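Local coordinates for Lin1840 protein (Listeria innocua serovar 6a, PDB 4ZOC), which probably hydrolyses terminal, non-reducing beta-D-glucosyl residues to release beta-D-glucose, as a family 3 beta-glucosidase involved in beta-1,2-glucan metabolism, at residues R213-Q217 with N218-A222; N239-G243 with I244-M248; G318-S321 with E322-D326. The protein carries 2 engineered substitutions. One frame throughout, in Å; residues are numbered along the deposited sequence.

All three contacts are local, joining neighbours along one chain, and all belong to the N-terminal TIM-barrel domain of the family 3 glycoside hydrolase. Contact 1 covers the junction of helices 212-219 and 221-228; contact 2, the hairpin 240-241/244-245, comes soon after barrel strand 233-236; contact 3 opens helix 322-338, beyond the last barrel strand, 301-302. The centres of contacts 1 and 2 are about 15 Å apart, and Leu215 CD2 packs on Val241 CG1. The centre of contact 3 lies about 22 Å from that of contact 2 and about 32 Å from that of contact 1. Contacts 1 and 2 also meet across the dimer: Arg213 pairs with Asp242 of the second subunit.

Contact 1 (R213-Q217 with N218-A222); sequences RELYQ and NYLPA
Leu215 O receives two backbone N-H groups, a weak bond from Tyr219 N and one at 2.9 Å from Leu220 N, as helix 212-219 widens into a pi-type turn. One residue earlier the spacing is still the alpha-helical one, Asn218 N bonding Glu214 O. The same two residues are joined a second time through their side chains, which lie alongside each other and point the same way. Asn218 ND2 gives its N-H to Glu214 OE2 at 2.9 Å, in the plane of its own amide and on the syn side of OE2 but tilted about 20° from the carboxylate plane, which is turned 51° from the amide. The other oxygen, Glu214 OE1, uses its anti lone pair for Arg213 NH1 at 2.9 Å, a salt bridge between chain neighbours. A partner at each oxygen should fix the rotation of the carboxylate, and OE2 also bonds a glycerol. On another side of the helix the packing is apolar. Leu220 sits with its CG 3.7 Å from Leu215 CG, while one branch, CD1, covers a face of the Tyr216 ring in a CH-pi contact, 4.2 Å from the centroid and nearly on the ring normal. The ring is set for this by chi1 of -83°, which turns CG away from the carbonyl carbon; its hydroxyl bonds Glu260 of helix 250-260, whose Val256 touches both Tyr216 and Leu220. Leu215 CD1 meets Tyr219 CB at 3.8 Å. Pro221 CD rests 3.4 Å from Tyr216 O, and this proline, having no N-H, cannot donate a backbone hydrogen bond. A pi-type turn followed closely by a proline marks the junction of helices 212-219 and 221-228 of the TIM-barrel domain.

Contact 2 (N239-G243 with I244-M248); sequences NVVDG and IPATM
The peptide carbonyls of Val241 and Ile244 are each met from above their planes: Val241 N stands over the plane of the Ile244 carbonyl, at 2.9 Å from Ile244 O, and Ile244 N over that of Val241, at 3.1 Å from Val241 O. These two bonds close a two-residue beta hairpin with a type I' turn from Val241 to Ile244, in which Asp242 and Gly243 take the left-handed backbone conformation. The puckered pyrrolidine ring of Pro245 meets Val240 CG1 at its CG and CD, the latter 4.1 Å away, and its other neighbours include His280 and Thr282. Val240 and Pro245 form the non-hydrogen-bonded pair, their CA atoms 3.8 Å apart; the side chains diverge, though Val240 CG1 still reaches the proline ring. A third backbone bond, Ala246 N to Asn239 O at 3.0 Å, extends the pairing past the strands. Ala246 CB lies 4.3 Å from Val241 CG2, and Val241 and Ala246 both touch Leu252 of helix 250-260. The turn projects toward the second subunit: Asp242 OD1 bonds Ser211 OG and forms a salt bridge with Arg213 NH2, both of that subunit, and Gly243 adds backbone bonds. The nearby arginine charge would probably favour the ionised aspartate. At the other end, chi1 of 49° turns the Asn239 amide toward the carbonyl of the residue that follows it, and ND2 serves two carbonyls: Ala194 O and, at 2.9 Å and from above the carbonyl plane, Val240 O.

Contact 3 (G318-S321 with E322-D326); sequences GKLS and ENLLD
Ser321 OG accepts the backbone N-H of Asn323 at 3.0 Å, with an angle of 149° at the hydrogen. Its first torsion of -178° swings the hydroxyl away from its own N and over the start of the helix, where peptide N-H groups still lack a preceding carbonyl. The Asn323 amide leans over the same oxygen, its ND2 3.2 Å from Ser321 OG, but the angle is too poor for a bond. Ser321 also contributes its backbone carbonyl, Leu324 N reaching Ser321 O at 3.2 Å from well above the carbonyl plane. Beneath this polar cap the apolar chains close up: Leu320 CD2 touches Leu324 CD1 at 3.8 Å, the two side chains crossing at about a right angle, and both rest on Met294 of helix 286-295. Glu322 runs out extended, chi2 170°, and its OE2 pairs with Lys18 NZ, which also pairs with Asp326 OD1 one helical turn on. The two carboxylates thus share one ammonium group, a pairing that probably eases their mutual repulsion and helps tie the helix to helix 15-21. On the other side of the loop, Gly318 with its positive phi ends helix 306-316 in a Schellman motif. A Schellman end and a serine N-cap a few residues apart make this a tight helix-to-helix connection at the outside of the TIM-barrel domain.

Contact 1 (R213-Q217 with N218-A222)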
ATOM      1  N   ARG A 213       7.707 -14.058  -3.751  1.00  7.43           N
ATOM      2  CA  ARG A 213       8.361 -14.442  -2.508  1.00  9.00           C
ATOM      3  C   ARG A 213       7.521 -14.008  -1.321  1.00  8.86           C
ATOM      4  O   ARG A 213       7.383 -14.750  -0.364  1.00  9.97           O
ATOM      5  CB  ARG A 213       9.766 -13.823  -2.376  1.00  8.31           C
ATOM      6  CG  ARG A 213      10.526 -14.294  -1.105  1.00  9.20           C
ATOM      7  CD  ARG A 213      11.842 -13.511  -0.894  1.00  9.85           C
ATOM      8  NE  ARG A 213      11.543 -12.072  -1.073  1.00  9.51           N
ATOM      9  CZ  ARG A 213      10.843 -11.340  -0.196  1.00 10.61           C
ATOM     10  NH1 ARG A 213      10.411 -11.894   0.942  1.00 10.32           N
ATOM     11  NH2 ARG A 213      10.491 -10.034  -0.464  1.00  9.79           N
ATOM     12  N   GLU A 214       6.988 -12.770  -1.381  1.00  7.93           N
ATOM     13  CA  GLU A 214       6.158 -12.297  -0.248  1.00  8.37           C
ATOM     14  C   GLU A 214       4.808 -13.080  -0.166  1.00  7.75           C
ATOM     15  O   GLU A 214       4.324 -13.435   0.917  1.00  8.08           O
ATOM     16  CB  GLU A 214       5.829 -10.807  -0.379  1.00 10.94           C
ATOM     17  CG  GLU A 214       6.891 -10.012   0.346  1.00 16.92           C
ATOM     18  CD  GLU A 214       6.943 -10.317   1.838  1.00 15.91           C
ATOM     19  OE1 GLU A 214       8.085 -10.766   2.308  1.00 20.36           O
ATOM     20  OE2 GLU A 214       5.857 -10.113   2.472  1.00 20.77           O
ATOM     21  N   LEU A 215       4.239 -13.368  -1.310  1.00  7.62           N
ATOM     22  CA  LEU A 215       3.072 -14.291  -1.348  1.00  6.90           C
ATOM     23  C   LEU A 215       3.336 -15.585  -0.606  1.00  7.19           C
ATOM     24  O   LEU A 215       2.646 -16.001   0.342  1.00  7.16           O
ATOM     25  CB  LEU A 215       2.671 -14.536  -2.808  1.00  6.59           C
ATOM     26  CG  LEU A 215       1.469 -15.498  -2.957  1.00  7.91           C
ATOM     27  CD1 LEU A 215       0.165 -14.875  -2.473  1.00  9.20           C
ATOM     28  CD2 LEU A 215       1.355 -15.715  -4.468  1.00  9.45           C
ATOM     29  N   TYR A 216       4.446 -16.235  -0.954  1.00  8.64           N
ATOM     30  CA  TYR A 216       4.805 -17.474  -0.208  1.00  8.31           C
ATOM     31  C   TYR A 216       5.117 -17.250   1.261  1.00  9.30           C
ATOM     32  O   TYR A 216       4.772 -18.090   2.139  1.00  8.09           O
ATOM     33  CB  TYR A 216       6.026 -18.155  -0.840  1.00 10.15           C
ATOM     34  CG  TYR A 216       5.720 -19.058  -2.036  1.00 12.35           C
ATOM     35  CD1 TYR A 216       5.618 -18.584  -3.282  1.00 17.54           C
ATOM     36  CD2 TYR A 216       5.470 -20.438  -1.832  1.00 13.64           C
ATOM     37  CE1 TYR A 216       5.310 -19.418  -4.355  1.00 18.78           C
ATOM     38  CE2 TYR A 216       5.171 -21.261  -2.894  1.00 12.99           C
ATOM     39  CZ  TYR A 216       5.120 -20.765  -4.162  1.00 13.49           C
ATOM     40  OH  TYR A 216       4.827 -21.581  -5.244  1.00 16.38           O
ATOM     41  N   GLN A 217       5.862 -16.165   1.541  1.00  9.25           N
ATOM     42  CA  GLN A 217       6.365 -15.953   2.900  1.00  7.82           C
ATOM     43  C   GLN A 217       5.276 -15.692   3.929  1.00  8.13           C
ATOM     44  O   GLN A 217       5.294 -16.273   5.034  1.00  7.74           O
ATOM     45  CB  GLN A 217       7.354 -14.725   2.980  1.00  8.25           C
ATOM     46  CG  GLN A 217       7.978 -14.598   4.336  1.00  8.52           C
ATOM     47  CD  GLN A 217       8.871 -15.787   4.654  1.00  9.53           C
ATOM     48  OE1 GLN A 217       9.764 -16.129   3.889  1.00 10.92           O
ATOM     49  NE2 GLN A 217       8.648 -16.393   5.783  1.00 11.35           N
ATOM     50  N   ASN A 218       4.321 -14.833   3.546  1.00  8.25           N
ATOM     51  CA  ASN A 218       3.327 -14.258   4.468  1.00  8.04           C
ATOM     52  C   ASN A 218       1.851 -14.566   4.133  1.00  8.73           C
ATOM     53  O   ASN A 218       1.022 -14.718   5.027  1.00  8.21           O
ATOM     54  CB  ASN A 218       3.570 -12.780   4.630  1.00  9.23           C
ATOM     55  CG  ASN A 218       4.855 -12.502   5.417  1.00 11.10           C
ATOM     56  OD1 ASN A 218       5.092 -13.097   6.437  1.00 13.37           O
ATOM     57  ND2 ASN A 218       5.668 -11.616   4.939  1.00 12.33           N
ATOM     58  N   TYR A 219       1.564 -14.657   2.837  1.00  7.24           N
ATOM     59  CA  TYR A 219       0.147 -14.660   2.414  1.00  8.38           C
ATOM     60  C   TYR A 219      -0.406 -16.069   2.215  1.00  9.96           C
ATOM     61  O   TYR A 219      -1.615 -16.267   2.344  1.00  8.86           O
ATOM     62  CB  TYR A 219      -0.020 -13.818   1.132  1.00  7.96           C
ATOM     63  CG  TYR A 219       0.005 -12.382   1.487  1.00  9.89           C
ATOM     64  CD1 TYR A 219       1.188 -11.740   1.659  1.00  9.16           C
ATOM     65  CD2 TYR A 219      -1.186 -11.669   1.771  1.00  8.49           C
ATOM     66  CE1 TYR A 219       1.217 -10.438   2.090  1.00  9.86           C
ATOM     67  CE2 TYR A 219      -1.130 -10.364   2.140  1.00  9.61           C
ATOM     68  CZ  TYR A 219       0.080  -9.750   2.285  1.00  8.90           C
ATOM     69  OH  TYR A 219       0.126  -8.443   2.767  1.00 15.07           O
ATOM     70  N   LEU A 220       0.454 -17.036   1.872  1.00  9.63           N
ATOM     71  CA  LEU A 220      -0.013 -18.413   1.670  1.00  9.83           C
ATOM     72  C   LEU A 220       0.003 -19.357   2.897  1.00  9.00           C
ATOM     73  O   LEU A 220      -0.764 -20.324   2.908  1.00  9.38           O
ATOM     74  CB  LEU A 220       0.754 -19.068   0.524  1.00 10.30           C
ATOM     75  CG  LEU A 220       0.632 -18.459  -0.868  1.00  8.03           C
ATOM     76  CD1 LEU A 220       1.482 -19.262  -1.870  1.00  9.02           C
ATOM     77  CD2 LEU A 220      -0.797 -18.555  -1.251  1.00  8.41           C
ATOM     78  N   PRO A 221       0.835 -19.084   3.926  1.00  8.46           N
ATOM     79  CA  PRO A 221       0.986 -20.123   4.926  1.00 10.28           C
ATOM     80  C   PRO A 221      -0.322 -20.554   5.639  1.00  8.45           C
ATOM     81  O   PRO A 221      -0.500 -21.751   5.917  1.00  9.49           O
ATOM     82  CB  PRO A 221       1.904 -19.478   5.922  1.00 12.12           C
ATOM     83  CG  PRO A 221       2.934 -18.795   4.999  1.00 11.40           C
ATOM     84  CD  PRO A 221       1.966 -18.099   4.013  1.00  9.17           C
ATOM     85  N   ALA A 222      -1.209 -19.633   5.976  1.00  8.76           N
ATOM     86  CA  ALA A 222      -2.388 -20.031   6.713  1.00  7.94           C
ATOM     87  C   ALA A 222      -3.272 -20.914   5.846  1.00  9.76           C
ATOM     88  O   ALA A 222      -3.786 -21.943   6.348  1.00 10.41           O
ATOM     89  CB  ALA A 222      -3.134 -18.844   7.336  1.00  9.16           C
TER

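Contact 2 (N239-G243 with I244-M248)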
ATOM      1  N   ASN A 239      -9.812 -11.101  -6.158  1.00  7.66           N
ATOM      2  CA  ASN A 239      -8.708 -10.206  -6.609  1.00  7.71           C
ATOM      3  C   ASN A 239      -7.861 -10.832  -7.659  1.00  7.54           C
ATOM      4  O   ASN A 239      -7.776 -12.068  -7.749  1.00  8.14           O
ATOM      5  CB  ASN A 239      -7.791  -9.802  -5.462  1.00  7.44           C
ATOM      6  CG  ASN A 239      -7.333 -11.000  -4.616  1.00  7.17           C
ATOM      7  OD1 ASN A 239      -8.142 -11.615  -3.909  1.00  9.49           O
ATOM      8  ND2 ASN A 239      -6.068 -11.369  -4.728  1.00  4.82           N
ATOM      9  N   VAL A 240      -7.201  -9.997  -8.437  1.00  6.77           N
ATOM     10  CA  VAL A 240      -5.952 -10.479  -9.163  1.00  7.80           C
ATOM     11  C   VAL A 240      -4.833 -10.931  -8.233  1.00  7.53           C
ATOM     12  O   VAL A 240      -4.688 -10.410  -7.124  1.00  7.52           O
ATOM     13  CB  VAL A 240      -5.390  -9.412 -10.114  1.00  7.35           C
ATOM     14  CG1 VAL A 240      -6.369  -8.998 -11.206  1.00  9.41           C
ATOM     15  CG2 VAL A 240      -4.891  -8.141  -9.350  1.00  7.78           C
ATOM     16  N   VAL A 241      -4.116 -11.964  -8.615  1.00  8.76           N
ATOM     17  CA  VAL A 241      -2.829 -12.367  -8.028  1.00  8.09           C
ATOM     18  C   VAL A 241      -1.819 -12.180  -9.151  1.00  9.04           C
ATOM     19  O   VAL A 241      -1.901 -12.793 -10.190  1.00  7.48           O
ATOM     20  CB  VAL A 241      -2.908 -13.786  -7.511  1.00  8.56           C
ATOM     21  CG1 VAL A 241      -1.546 -14.282  -7.032  1.00 10.37           C
ATOM     22  CG2 VAL A 241      -3.894 -13.847  -6.339  1.00  7.48           C
ATOM     23  N   ASP A 242      -0.884 -11.269  -8.920  1.00  8.48           N
ATOM     24  CA  ASP A 242       0.038 -10.835  -9.939  1.00  9.31           C
ATOM     25  C   ASP A 242      -0.581 -10.672 -11.346  1.00 10.19           C
ATOM     26  O   ASP A 242      -0.102 -11.226 -12.350  1.00 10.95           O
ATOM     27  CB  ASP A 242       1.256 -11.754  -9.945  1.00 10.56           C
ATOM     28  CG  ASP A 242       2.479 -11.088 -10.574  1.00 11.77           C
ATOM     29  OD1 ASP A 242       2.456  -9.930 -10.978  1.00 10.31           O
ATOM     30  OD2 ASP A 242       3.475 -11.812 -10.660  1.00 13.42           O
ATOM     31  N   GLY A 243      -1.619  -9.835 -11.387  1.00  9.70           N
ATOM     32  CA  GLY A 243      -2.277  -9.424 -12.614  1.00  9.15           C
ATOM     33  C   GLY A 243      -3.288 -10.416 -13.190  1.00  9.18           C
ATOM     34  O   GLY A 243      -3.988 -10.040 -14.100  1.00 10.42           O
ATOM     35  N   ILE A 244      -3.386 -11.628 -12.629  1.00  7.17           N
ATOM     36  CA  ILE A 244      -4.410 -12.591 -13.105  1.00  8.32           C
ATOM     37  C   ILE A 244      -5.410 -12.878 -12.044  1.00  7.13           C
ATOM     38  O   ILE A 244      -5.056 -13.353 -10.968  1.00  6.71           O
ATOM     39  CB  ILE A 244      -3.795 -13.882 -13.647  1.00  9.09           C
ATOM     40  CG1 ILE A 244      -2.739 -13.526 -14.669  1.00  8.96           C
ATOM     41  CG2 ILE A 244      -4.823 -14.822 -14.225  1.00  9.70           C
ATOM     42  CD1 ILE A 244      -1.930 -14.763 -15.090  1.00 10.75           C
ATOM     43  N   PRO A 245      -6.710 -12.621 -12.364  1.00  6.52           N
ATOM     44  CA  PRO A 245      -7.756 -12.946 -11.384  1.00  7.49           C
ATOM     45  C   PRO A 245      -7.585 -14.338 -10.807  1.00  7.88           C
ATOM     46  O   PRO A 245      -7.420 -15.310 -11.571  1.00  8.83           O
ATOM     47  CB  PRO A 245      -9.029 -12.824 -12.213  1.00  6.91           C
ATOM     48  CG  PRO A 245      -8.693 -11.785 -13.179  1.00  6.88           C
ATOM     49  CD  PRO A 245      -7.294 -12.132 -13.615  1.00  6.62           C
ATOM     50  N   ALA A 246      -7.644 -14.475  -9.475  1.00  7.13           N
ATOM     51  CA  ALA A 246      -7.354 -15.757  -8.855  1.00  7.27           C
ATOM     52  C   ALA A 246      -8.146 -16.919  -9.493  1.00  6.72           C
ATOM     53  O   ALA A 246      -7.638 -18.053  -9.652  1.00  8.15           O
ATOM     54  CB  ALA A 246      -7.633 -15.685  -7.348  1.00  6.91           C
ATOM     55  N   THR A 247      -9.400 -16.659  -9.842  1.00  8.22           N
ATOM     56  CA  THR A 247     -10.339 -17.715 -10.301  1.00  8.45           C
ATOM     57  C   THR A 247      -9.840 -18.387 -11.573  1.00  8.33           C
ATOM     58  O   THR A 247     -10.036 -19.607 -11.738  1.00  9.62           O
ATOM     59  CB  THR A 247     -11.760 -17.100 -10.492  1.00  9.41           C
ATOM     60  OG1 THR A 247     -12.144 -16.586  -9.191  1.00  9.10           O
ATOM     61  CG2 THR A 247     -12.798 -18.121 -11.006  1.00  9.62           C
ATOM     62  N   MET A 248      -9.180 -17.617 -12.430  1.00  7.64           N
ATOM     63  CA  MET A 248      -8.593 -18.222 -13.666  1.00  8.24           C
ATOM     64  C   MET A 248      -7.077 -18.236 -13.661  1.00  9.93           C
ATOM     65  O   MET A 248      -6.445 -18.283 -14.733  1.00 11.17           O
ATOM     66  CB  MET A 248      -9.122 -17.500 -14.924  1.00 10.29           C
ATOM     67  CG  MET A 248      -8.803 -16.022 -15.054  1.00  9.74           C
ATOM     68  SD  MET A 248      -9.104 -15.305 -16.672  1.00 10.86           S
ATOM     69  CE  MET A 248      -7.574 -15.772 -17.519  1.00 11.35           C
TER

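Contact 3 (G318-S321 with E322-D326)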
ATOM      1  N   GLY A 318     -13.519 -28.832 -29.329  1.00 20.69           N
ATOM      2  CA  GLY A 318     -12.162 -29.205 -29.051  1.00 19.29           C
ATOM      3  C   GLY A 318     -11.321 -28.118 -28.419  1.00 23.52           C
ATOM      4  O   GLY A 318     -10.110 -28.267 -28.353  1.00 22.37           O
ATOM      5  N   LYS A 319     -11.940 -27.053 -27.896  1.00 18.43           N
ATOM      6  CA  LYS A 319     -11.153 -26.011 -27.212  1.00 19.72           C
ATOM      7  C   LYS A 319     -10.800 -26.366 -25.762  1.00 21.01           C
ATOM      8  O   LYS A 319      -9.891 -25.794 -25.171  1.00 24.08           O
ATOM      9  CB  LYS A 319     -11.886 -24.689 -27.279  1.00 25.26           C
ATOM     10  CG  LYS A 319     -12.169 -24.205 -28.711  1.00 26.55           C
ATOM     11  CD  LYS A 319     -12.888 -22.879 -28.712  1.00 28.71           C
ATOM     12  CE  LYS A 319     -12.955 -22.250 -30.105  1.00 35.28           C
ATOM     13  NZ  LYS A 319     -14.009 -22.871 -30.975  1.00 35.44           N
ATOM     14  N   LEU A 320     -11.523 -27.334 -25.187  1.00 21.39           N
ATOM     15  CA  LEU A 320     -11.359 -27.780 -23.793  1.00 17.96           C
ATOM     16  C   LEU A 320     -11.547 -29.259 -23.785  1.00 13.70           C
ATOM     17  O   LEU A 320     -12.512 -29.742 -24.350  1.00 19.01           O
ATOM     18  CB  LEU A 320     -12.486 -27.167 -22.970  1.00 20.21           C
ATOM     19  CG  LEU A 320     -12.423 -26.409 -21.639  1.00 24.97           C
ATOM     20  CD1 LEU A 320     -13.640 -26.768 -20.809  1.00 29.75           C
ATOM     21  CD2 LEU A 320     -11.127 -26.528 -20.874  1.00 24.41           C
ATOM     22  N   SER A 321     -10.690 -29.985 -23.112  1.00 14.51           N
ATOM     23  CA  SER A 321     -10.823 -31.442 -22.947  1.00 15.32           C
ATOM     24  C   SER A 321     -11.965 -31.780 -22.037  1.00 16.38           C
ATOM     25  O   SER A 321     -12.083 -31.239 -20.938  1.00 14.98           O
ATOM     26  CB  SER A 321      -9.562 -31.986 -22.311  1.00 18.33           C
ATOM     27  OG  SER A 321      -9.589 -33.405 -22.167  1.00 17.99           O
ATOM     28  N   GLU A 322     -12.800 -32.710 -22.467  1.00 16.50           N
ATOM     29  CA  GLU A 322     -13.772 -33.326 -21.577  1.00 16.86           C
ATOM     30  C   GLU A 322     -13.126 -33.926 -20.313  1.00 15.29           C
ATOM     31  O   GLU A 322     -13.786 -34.074 -19.291  1.00 15.55           O
ATOM     32  CB  GLU A 322     -14.610 -34.356 -22.345  1.00 16.51           C
ATOM     33  CG  GLU A 322     -15.920 -34.698 -21.638  1.00 17.18           C
ATOM     34  CD  GLU A 322     -16.862 -35.519 -22.473  1.00 20.13           C
ATOM     35  OE1 GLU A 322     -16.588 -35.711 -23.666  1.00 23.73           O
ATOM     36  OE2 GLU A 322     -17.899 -35.941 -21.949  1.00 18.79           O
ATOM     37  N   ASN A 323     -11.851 -34.307 -20.354  1.00 17.40           N
ATOM     38  CA  ASN A 323     -11.234 -34.909 -19.182  1.00 16.85           C
ATOM     39  C   ASN A 323     -11.167 -33.920 -18.032  1.00 14.24           C
ATOM     40  O   ASN A 323     -11.225 -34.313 -16.887  1.00 13.38           O
ATOM     41  CB  ASN A 323      -9.800 -35.336 -19.453  1.00 19.75           C
ATOM     42  CG  ASN A 323      -9.726 -36.418 -20.496  1.00 21.59           C
ATOM     43  OD1 ASN A 323     -10.620 -37.277 -20.589  1.00 25.47           O
ATOM     44  ND2 ASN A 323      -8.725 -36.340 -21.340  1.00 26.79           N
ATOM     45  N   LEU A 324     -10.971 -32.645 -18.312  1.00 13.46           N
ATOM     46  CA  LEU A 324     -10.985 -31.676 -17.195  1.00 13.32           C
ATOM     47  C   LEU A 324     -12.362 -31.620 -16.557  1.00 15.18           C
ATOM     48  O   LEU A 324     -12.484 -31.485 -15.324  1.00 14.38           O
ATOM     49  CB  LEU A 324     -10.611 -30.274 -17.675  1.00 14.89           C
ATOM     50  CG  LEU A 324      -9.184 -30.146 -18.210  1.00 17.27           C
ATOM     51  CD1 LEU A 324      -8.953 -28.727 -18.686  1.00 17.17           C
ATOM     52  CD2 LEU A 324      -8.104 -30.600 -17.224  1.00 20.86           C
ATOM     53  N   LEU A 325     -13.406 -31.627 -17.382  1.00 13.84           N
ATOM     54  CA  LEU A 325     -14.762 -31.715 -16.821  1.00 14.88           C
ATOM     55  C   LEU A 325     -14.985 -32.959 -15.979  1.00 16.50           C
ATOM     56  O   LEU A 325     -15.535 -32.856 -14.868  1.00 12.89           O
ATOM     57  CB  LEU A 325     -15.831 -31.578 -17.909  1.00 15.71           C
ATOM     58  CG  LEU A 325     -17.268 -31.775 -17.474  1.00 17.30           C
ATOM     59  CD1 LEU A 325     -17.649 -30.679 -16.488  1.00 19.37           C
ATOM     60  CD2 LEU A 325     -18.163 -31.738 -18.741  1.00 18.39           C
ATOM     61  N   ASP A 326     -14.536 -34.124 -16.470  1.00 15.24           N
ATOM     62  CA  ASP A 326     -14.650 -35.352 -15.681  1.00 15.03           C
ATOM     63  C   ASP A 326     -13.929 -35.280 -14.331  1.00 16.31           C
ATOM     64  O   ASP A 326     -14.319 -35.905 -13.303  1.00 13.61           O
ATOM     65  CB  ASP A 326     -14.123 -36.550 -16.465  1.00 18.03           C
ATOM     66  CG  ASP A 326     -14.962 -36.866 -17.664  1.00 17.84           C
ATOM     67  OD1 ASP A 326     -16.034 -36.252 -17.884  1.00 14.92           O
ATOM     68  OD2 ASP A 326     -14.505 -37.681 -18.477  1.00 19.83           O
TER